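Local coordinates for protein N-acetylcysteine deacetylase (Bacillus subtilis, PDB 1YSJ) that probably catalyses the deacetylation of N-acetylcysteine to cysteine and acetate with two bound metal ions, letting the cell draw sulfur from S-(2-succino)cysteine, at residues L315-N320 against E349-Q355; G197-A201 against F361-M365. The protein carries 1 engineered substitution. One frame throughout, in Å; residues are numbered along the deposited sequence. Where two conformers were deposited one is given.

In the fold
Following the chain from the N terminus, 197-201 comes first: it starts the strand that leaves the metal-binding domain for the four-stranded antiparallel sheet of the smaller domain. The chain returns along strand 306-320, whose end, 315-320, runs antiparallel beside 197-201, with Gly-197 N hydrogen-bonded to Asn-320 O at 2.7 Å. Contact 1 then closes a short loop as 349-355 packs on 315-320. Strand 360-366 follows directly, and its residues 361-365 close the much longer loop of contact 2 on 197-201, so contact 1 nests inside contact 2. Of the two connecting strands expected of an M20 peptidase, contact 1 sets the returning one against 349-355, contact 2 the outgoing one against strand 360-366 of the eight-stranded sheet.

Contact 1 of 2, residues L315-N320 against E349-Q355; sequences LPSVQN and EDFALYQ
Pro-316 and Val-318 close around Ala-352, the methyl that the short helix 351-355 turns to the incoming strand. The apolar part starts there. Pro-316 CG lies 4.0 Å from Ala-352 CB, while its CD meets Leu-353 CD2 at 3.9 Å, ring and leucine crossing at about a right angle. Val-318 sets CG1 anti to its own N (chi1 172°), which turns CG2 onto Ala-352 CB at 3.7 Å and against the CB of Glu-349. Leu-315 straddles the start of the second segment, CD1 over the backbone of Glu-349 and CD2 3.8 Å from Asp-350 CB.

The polar links between backbones run through water. One molecule donates to Pro-316 O and accepts from Glu-349 N; another donates to both Ser-317 O and Ala-352 O, at 2.7 Å each. Further along, Gln-355 reaches out, extended beyond CG, to lay its amide beside the backbone of Gln-319.

Charged groups sit at the helix start. Glu-349 bends at chi2 and caps it, OE2 accepting from Phe-351 N at 2.8 Å (N-H...O 160°), nearly along the C-O axis of the carboxylate. That same OE2 is salt-bridged to Arg-95, as is Asp-350 OD1. The nearest atom of the Glu-349 side chain is about 5 Å from a nickel ion, close to the nickel ligands His-182 and His-124.

The contact joins the returning interdomain strand to the start of the helix. With the Phe-351 N-H and Arg-95 both on OE2, rotation of this second-shell carboxylate would be limited, holding it in place beside the two histidines.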
ATOM      1  N   LEU A 315      -3.068   8.784 -23.120  1.00 40.22           N
ATOM      2  CA  LEU A 315      -2.629   9.606 -24.252  1.00 38.27           C
ATOM      3  C   LEU A 315      -1.756   8.855 -25.261  1.00 37.92           C
ATOM      4  O   LEU A 315      -0.814   8.162 -24.869  1.00 36.94           O
ATOM      5  CB  LEU A 315      -1.868  10.841 -23.761  1.00 38.21           C
ATOM      6  CG  LEU A 315      -2.621  11.986 -23.076  1.00 39.71           C
ATOM      7  CD1 LEU A 315      -1.637  13.051 -22.622  1.00 38.88           C
ATOM      8  CD2 LEU A 315      -3.688  12.594 -23.982  1.00 41.10           C
ATOM      9  N   PRO A 316      -2.071   8.989 -26.569  1.00 36.76           N
ATOM     10  CA  PRO A 316      -1.114   8.603 -27.607  1.00 35.83           C
ATOM     11  C   PRO A 316       0.088   9.552 -27.620  1.00 36.48           C
ATOM     12  O   PRO A 316       0.067  10.598 -26.967  1.00 37.58           O
ATOM     13  CB  PRO A 316      -1.919   8.759 -28.903  1.00 34.81           C
ATOM     14  CG  PRO A 316      -2.979   9.750 -28.572  1.00 33.45           C
ATOM     15  CD  PRO A 316      -3.337   9.483 -27.147  1.00 35.46           C
ATOM     16  N   SER A 317       1.122   9.184 -28.362  1.00 36.73           N
ATOM     17  CA  SER A 317       2.301  10.024 -28.517  1.00 38.35           C
ATOM     18  C   SER A 317       2.056  11.198 -29.476  1.00 38.28           C
ATOM     19  O   SER A 317       1.327  11.057 -30.462  1.00 36.97           O
ATOM     20  CB  SER A 317       3.455   9.173 -29.031  1.00 38.30           C
ATOM     21  OG  SER A 317       4.643   9.927 -29.086  1.00 45.92           O
ATOM     22  N   VAL A 318       2.664  12.349 -29.180  1.00 38.54           N
ATOM     23  CA  VAL A 318       2.665  13.485 -30.109  1.00 37.47           C
ATOM     24  C   VAL A 318       3.550  13.123 -31.304  1.00 38.87           C
ATOM     25  O   VAL A 318       4.777  13.029 -31.178  1.00 38.30           O
ATOM     26  CB  VAL A 318       3.120  14.818 -29.443  1.00 38.29           C
ATOM     27  CG1 VAL A 318       3.286  15.930 -30.490  1.00 31.91           C
ATOM     28  CG2 VAL A 318       2.133  15.254 -28.368  1.00 33.80           C
ATOM     29  N   GLN A 319       2.910  12.916 -32.453  0.50 38.89           N
ATOM     30  CA  GLN A 319       3.580  12.482 -33.677  0.50 39.02           C
ATOM     31  C   GLN A 319       3.483  13.573 -34.744  0.50 38.42           C
ATOM     32  O   GLN A 319       2.386  13.909 -35.193  0.50 38.22           O
ATOM     33  CB  GLN A 319       2.937  11.185 -34.185  0.50 39.52           C
ATOM     34  CG  GLN A 319       3.652  10.521 -35.358  0.50 39.54           C
ATOM     35  CD  GLN A 319       4.697   9.513 -34.925  0.50 39.02           C
ATOM     36  OE1 GLN A 319       4.733   9.092 -33.769  0.50 41.22           O
ATOM     37  NE2 GLN A 319       5.549   9.109 -35.859  0.50 41.14           N
ATOM     38  N   ASN A 320       4.630  14.115 -35.148  1.00 38.48           N
ATOM     39  CA  ASN A 320       4.672  15.190 -36.148  1.00 38.11           C
ATOM     40  C   ASN A 320       4.753  14.686 -37.592  1.00 39.08           C
ATOM     41  O   ASN A 320       5.601  13.853 -37.927  1.00 35.75           O
ATOM     42  CB  ASN A 320       5.802  16.180 -35.842  1.00 37.67           C
ATOM     43  CG  ASN A 320       5.508  17.056 -34.629  1.00 35.68           C
ATOM     44  OD1 ASN A 320       4.354  17.284 -34.279  1.00 36.76           O
ATOM     45  ND2 ASN A 320       6.557  17.551 -33.987  1.00 29.36           N
ATOM     46  N   GLU A 349       0.944  15.238 -24.030  1.00 48.81           N
ATOM     47  CA  GLU A 349       0.167  16.404 -24.416  1.00 47.30           C
ATOM     48  C   GLU A 349      -1.076  15.919 -25.150  1.00 45.99           C
ATOM     49  O   GLU A 349      -0.985  15.048 -26.015  1.00 45.67           O
ATOM     50  CB  GLU A 349       1.008  17.321 -25.307  1.00 45.85           C
ATOM     51  CG  GLU A 349       1.064  18.786 -24.850  1.00 47.01           C
ATOM     52  CD  GLU A 349      -0.166  19.603 -25.240  1.00 54.44           C
ATOM     53  OE1 GLU A 349      -0.153  20.835 -25.020  1.00 59.43           O
ATOM     54  OE2 GLU A 349      -1.146  19.029 -25.764  1.00 53.37           O
ATOM     55  N   ASP A 350      -2.239  16.470 -24.807  1.00 45.48           N
ATOM     56  CA  ASP A 350      -3.478  15.999 -25.430  1.00 44.31           C
ATOM     57  C   ASP A 350      -3.666  16.493 -26.868  1.00 43.69           C
ATOM     58  O   ASP A 350      -4.593  16.070 -27.557  1.00 42.77           O
ATOM     59  CB  ASP A 350      -4.715  16.196 -24.530  1.00 44.86           C
ATOM     60  CG  ASP A 350      -5.191  17.637 -24.434  1.00 46.86           C
ATOM     61  OD1 ASP A 350      -4.479  18.591 -24.824  1.00 51.36           O
ATOM     62  OD2 ASP A 350      -6.322  17.810 -23.940  1.00 51.94           O
ATOM     63  N   PHE A 351      -2.743  17.343 -27.321  1.00 41.92           N
ATOM     64  CA  PHE A 351      -2.626  17.703 -28.732  1.00 42.48           C
ATOM     65  C   PHE A 351      -2.469  16.446 -29.599  1.00 43.37           C
ATOM     66  O   PHE A 351      -2.885  16.432 -30.759  1.00 42.94           O
ATOM     67  CB  PHE A 351      -1.442  18.659 -28.945  1.00 41.86           C
ATOM     68  CG  PHE A 351      -1.295  19.149 -30.362  1.00 39.99           C
ATOM     69  CD1 PHE A 351      -2.013  20.250 -30.808  1.00 37.64           C
ATOM     70  CD2 PHE A 351      -0.431  18.506 -31.251  1.00 41.86           C
ATOM     71  CE1 PHE A 351      -1.881  20.707 -32.122  1.00 36.11           C
ATOM     72  CE2 PHE A 351      -0.294  18.957 -32.572  1.00 37.02           C
ATOM     73  CZ  PHE A 351      -1.022  20.059 -33.003  1.00 35.26           C
ATOM     74  N   ALA A 352      -1.880  15.398 -29.018  1.00 43.58           N
ATOM     75  CA  ALA A 352      -1.683  14.104 -29.690  1.00 43.05           C
ATOM     76  C   ALA A 352      -2.992  13.468 -30.154  1.00 43.42           C
ATOM     77  O   ALA A 352      -3.028  12.780 -31.173  1.00 42.41           O
ATOM     78  CB  ALA A 352      -0.935  13.151 -28.781  1.00 42.71           C
ATOM     79  N   LEU A 353      -4.060  13.706 -29.393  1.00 44.42           N
ATOM     80  CA  LEU A 353      -5.396  13.232 -29.745  1.00 43.88           C
ATOM     81  C   LEU A 353      -5.879  13.803 -31.084  1.00 42.98           C
ATOM     82  O   LEU A 353      -6.522  13.099 -31.862  1.00 42.28           O
ATOM     83  CB  LEU A 353      -6.397  13.558 -28.633  1.00 42.97           C
ATOM     84  CG  LEU A 353      -6.410  12.677 -27.381  1.00 44.18           C
ATOM     85  CD1 LEU A 353      -7.412  13.229 -26.388  1.00 42.25           C
ATOM     86  CD2 LEU A 353      -6.731  11.215 -27.702  1.00 40.37           C
ATOM     87  N   TYR A 354      -5.557  15.069 -31.349  1.00 41.59           N
ATOM     88  CA  TYR A 354      -5.857  15.680 -32.644  1.00 42.98           C
ATOM     89  C   TYR A 354      -5.142  14.960 -33.781  1.00 42.67           C
ATOM     90  O   TYR A 354      -5.735  14.698 -34.823  1.00 42.90           O
ATOM     91  CB  TYR A 354      -5.461  17.160 -32.667  1.00 42.44           C
ATOM     92  CG  TYR A 354      -6.169  18.042 -31.666  1.00 41.82           C
ATOM     93  CD1 TYR A 354      -5.440  18.841 -30.790  1.00 43.11           C
ATOM     94  CD2 TYR A 354      -7.563  18.100 -31.607  1.00 42.53           C
ATOM     95  CE1 TYR A 354      -6.071  19.665 -29.879  1.00 46.92           C
ATOM     96  CE2 TYR A 354      -8.211  18.925 -30.695  1.00 39.74           C
ATOM     97  CZ  TYR A 354      -7.457  19.704 -29.836  1.00 44.37           C
ATOM     98  OH  TYR A 354      -8.075  20.523 -28.924  1.00 44.33           O
ATOM     99  N   GLN A 355      -3.868  14.640 -33.559  1.00 45.22           N
ATOM    100  CA  GLN A 355      -3.008  13.997 -34.560  1.00 46.80           C
ATOM    101  C   GLN A 355      -3.371  12.545 -34.867  1.00 47.56           C
ATOM    102  O   GLN A 355      -2.906  11.987 -35.860  1.00 48.86           O
ATOM    103  CB  GLN A 355      -1.541  14.082 -34.131  1.00 47.06           C
ATOM    104  CG  GLN A 355      -0.944  15.476 -34.189  1.00 47.83           C
ATOM    105  CD  GLN A 355       0.371  15.571 -33.442  1.00 52.73           C
ATOM    106  OE1 GLN A 355       1.297  16.260 -33.874  1.00 56.33           O
ATOM    107  NE2 GLN A 355       0.464  14.871 -32.318  1.00 49.03           N
TER
HETATM  108  O   HOH W   1       1.626  12.655 -25.766  1.00 36.84           O
HETATM  109  O   HOH W   2      -0.874  11.388 -32.003  1.00 35.04           O

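Contact 2 of 2, residues G197-A201 against F361-M365; sequences GPLMA and FFVWM
Leu-199 reaches across to Trp-364 and Phe-362. From CB, which points at the opposite strand, chi1 of 180° carries CG straight out to 3.8 Å from Trp-364 CZ2. The two methyls then part. CD1 lies along the NE1-CE2-CZ2 side of the indole, 3.7 Å from Trp-364 NE1, whose hydrogen bond goes to Glu-343 O. CD2 stands over the face of the six-membered ring, 4.2 Å from the Trp-364 centroid and 14° off the normal, a CH-pi contact. The same methyl touches the edge of the Phe-362 ring, close to its plane, with CD2 of the leucine 3.7 Å from Phe-362 CD2, and comes to 3.4 Å from Phe-362 O.

The two strands belong to different sheets: 197-201 begins the outgoing connection to the smaller domain of this M20 peptidase, and 361-365 lies inside the mixed sheet of the metal-binding domain. They pass at 46° with side chains between them, 9.0 Å apart at the axes.

Met-200, a selenomethionine, comes in next to the leucine. Its SE lies 3.8 Å from Trp-364 CH2 and 4.0 Å from Phe-362 CE2, placed obliquely to both rings, so it makes a Met-aromatic contact with each. Both aromatic side chains also touch His-182, a nickel ligand, and Phe-362 meets the ring of Phe-351 as well.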
ATOM      1  N   GLY A 197       7.944  13.068 -36.758  1.00 36.46           N
ATOM      2  CA  GLY A 197       7.710  11.880 -35.945  1.00 35.39           C
ATOM      3  C   GLY A 197       7.498  12.171 -34.467  1.00 37.45           C
ATOM      4  O   GLY A 197       7.039  13.263 -34.105  1.00 36.54           O
ATOM      5  N   PRO A 198       7.840  11.195 -33.601  1.00 38.02           N
ATOM      6  CA  PRO A 198       7.578  11.235 -32.157  1.00 39.63           C
ATOM      7  C   PRO A 198       8.308  12.365 -31.433  1.00 40.64           C
ATOM      8  O   PRO A 198       9.537  12.468 -31.516  1.00 41.48           O
ATOM      9  CB  PRO A 198       8.098   9.875 -31.665  1.00 40.71           C
ATOM     10  CG  PRO A 198       8.190   9.024 -32.891  1.00 39.15           C
ATOM     11  CD  PRO A 198       8.533   9.956 -33.992  1.00 36.67           C
ATOM     12  N   LEU A 199       7.542  13.196 -30.729  1.00 39.84           N
ATOM     13  CA  LEU A 199       8.092  14.315 -29.966  1.00 38.01           C
ATOM     14  C   LEU A 199       7.872  14.125 -28.469  1.00 38.34           C
ATOM     15  O   LEU A 199       8.769  14.381 -27.662  1.00 37.13           O
ATOM     16  CB  LEU A 199       7.469  15.641 -30.431  1.00 38.29           C
ATOM     17  CG  LEU A 199       7.918  16.933 -29.736  1.00 34.50           C
ATOM     18  CD1 LEU A 199       9.373  17.245 -30.043  1.00 30.63           C
ATOM     19  CD2 LEU A 199       7.036  18.097 -30.136  1.00 35.86           C
HETATM   20  N   MSE A 200       6.669  13.689 -28.107  1.00 39.29           N
HETATM   21  CA  MSE A 200       6.291  13.514 -26.708  1.00 42.67           C
HETATM   22  C   MSE A 200       5.691  12.139 -26.500  1.00 39.32           C
HETATM   23  O   MSE A 200       5.004  11.618 -27.371  1.00 40.64           O
HETATM   24  CB  MSE A 200       5.303  14.598 -26.268  1.00 41.29           C
HETATM   25  CG  MSE A 200       5.799  16.008 -26.508  1.00 44.24           C
HETATM   26 SE   MSE A 200       4.597  17.347 -25.811  1.00 55.74          SE
HETATM   27  CE  MSE A 200       4.956  17.109 -23.884  1.00 42.47           C
ATOM     28  N   ALA A 201       5.953  11.563 -25.335  1.00 38.80           N
ATOM     29  CA  ALA A 201       5.603  10.181 -25.051  1.00 36.46           C
ATOM     30  C   ALA A 201       4.099   9.940 -24.956  1.00 35.85           C
ATOM     31  O   ALA A 201       3.329  10.837 -24.613  1.00 33.18           O
ATOM     32  CB  ALA A 201       6.293   9.726 -23.769  1.00 37.89           C
ATOM     33  N   PHE A 361       1.412  19.226 -36.728  1.00 44.42           N
ATOM     34  CA  PHE A 361       2.777  19.567 -36.348  1.00 43.71           C
ATOM     35  C   PHE A 361       2.821  20.389 -35.056  1.00 43.26           C
ATOM     36  O   PHE A 361       2.147  21.411 -34.927  1.00 43.44           O
ATOM     37  CB  PHE A 361       3.484  20.310 -37.484  1.00 43.35           C
ATOM     38  CG  PHE A 361       4.954  20.030 -37.564  1.00 44.02           C
ATOM     39  CD1 PHE A 361       5.431  18.954 -38.314  1.00 42.82           C
ATOM     40  CD2 PHE A 361       5.868  20.833 -36.890  1.00 45.96           C
ATOM     41  CE1 PHE A 361       6.793  18.685 -38.393  1.00 41.02           C
ATOM     42  CE2 PHE A 361       7.240  20.568 -36.962  1.00 45.42           C
ATOM     43  CZ  PHE A 361       7.700  19.493 -37.713  1.00 43.04           C
ATOM     44  N   PHE A 362       3.639  19.936 -34.113  1.00 42.44           N
ATOM     45  CA  PHE A 362       3.768  20.560 -32.806  1.00 41.72           C
ATOM     46  C   PHE A 362       5.223  20.962 -32.590  1.00 41.06           C
ATOM     47  O   PHE A 362       6.127  20.134 -32.727  1.00 41.10           O
ATOM     48  CB  PHE A 362       3.322  19.561 -31.736  1.00 43.38           C
ATOM     49  CG  PHE A 362       3.067  20.169 -30.382  1.00 42.26           C
ATOM     50  CD1 PHE A 362       1.881  20.849 -30.120  1.00 46.07           C
ATOM     51  CD2 PHE A 362       3.996  20.021 -29.356  1.00 44.54           C
ATOM     52  CE1 PHE A 362       1.632  21.394 -28.858  1.00 47.30           C
ATOM     53  CE2 PHE A 362       3.761  20.561 -28.090  1.00 46.77           C
ATOM     54  CZ  PHE A 362       2.577  21.245 -27.841  1.00 47.69           C
ATOM     55  N   VAL A 363       5.454  22.226 -32.253  1.00 40.48           N
ATOM     56  CA  VAL A 363       6.825  22.733 -32.105  1.00 40.49           C
ATOM     57  C   VAL A 363       7.156  23.232 -30.695  1.00 41.50           C
ATOM     58  O   VAL A 363       6.261  23.612 -29.931  1.00 39.64           O
ATOM     59  CB  VAL A 363       7.145  23.857 -33.129  1.00 40.13           C
ATOM     60  CG1 VAL A 363       7.075  23.328 -34.548  1.00 38.52           C
ATOM     61  CG2 VAL A 363       6.216  25.062 -32.947  1.00 37.94           C
ATOM     62  N   TRP A 364       8.450  23.227 -30.363  1.00 41.92           N
ATOM     63  CA  TRP A 364       8.939  23.897 -29.162  1.00 42.28           C
ATOM     64  C   TRP A 364       9.120  25.382 -29.452  1.00 42.75           C
ATOM     65  O   TRP A 364       9.717  25.751 -30.463  1.00 43.24           O
ATOM     66  CB  TRP A 364      10.284  23.329 -28.692  1.00 41.08           C
ATOM     67  CG  TRP A 364      10.325  21.871 -28.273  1.00 44.16           C
ATOM     68  CD1 TRP A 364      11.348  20.990 -28.505  1.00 43.28           C
ATOM     69  CD2 TRP A 364       9.331  21.136 -27.532  1.00 43.78           C
ATOM     70  NE1 TRP A 364      11.053  19.760 -27.967  1.00 44.15           N
ATOM     71  CE2 TRP A 364       9.823  19.818 -27.368  1.00 43.78           C
ATOM     72  CE3 TRP A 364       8.078  21.459 -26.997  1.00 40.40           C
ATOM     73  CZ2 TRP A 364       9.106  18.826 -26.687  1.00 39.80           C
ATOM     74  CZ3 TRP A 364       7.361  20.469 -26.326  1.00 43.03           C
ATOM     75  CH2 TRP A 364       7.881  19.169 -26.178  1.00 42.90           C
HETATM   76  N   MSE A 365       8.607  26.228 -28.564  1.00 42.99           N
HETATM   77  CA  MSE A 365       8.853  27.662 -28.645  1.00 43.43           C
HETATM   78  C   MSE A 365       9.859  28.062 -27.564  1.00 43.43           C
HETATM   79  O   MSE A 365       9.550  28.006 -26.371  1.00 43.65           O
HETATM   80  CB  MSE A 365       7.539  28.435 -28.484  1.00 45.05           C
HETATM   81  CG  MSE A 365       7.627  29.945 -28.761  1.00 46.34           C
HETATM   82 SE   MSE A 365       8.272  30.426 -30.557  1.00 55.83          SE
HETATM   83  CE  MSE A 365       6.976  29.412 -31.680  1.00 43.06           C
TER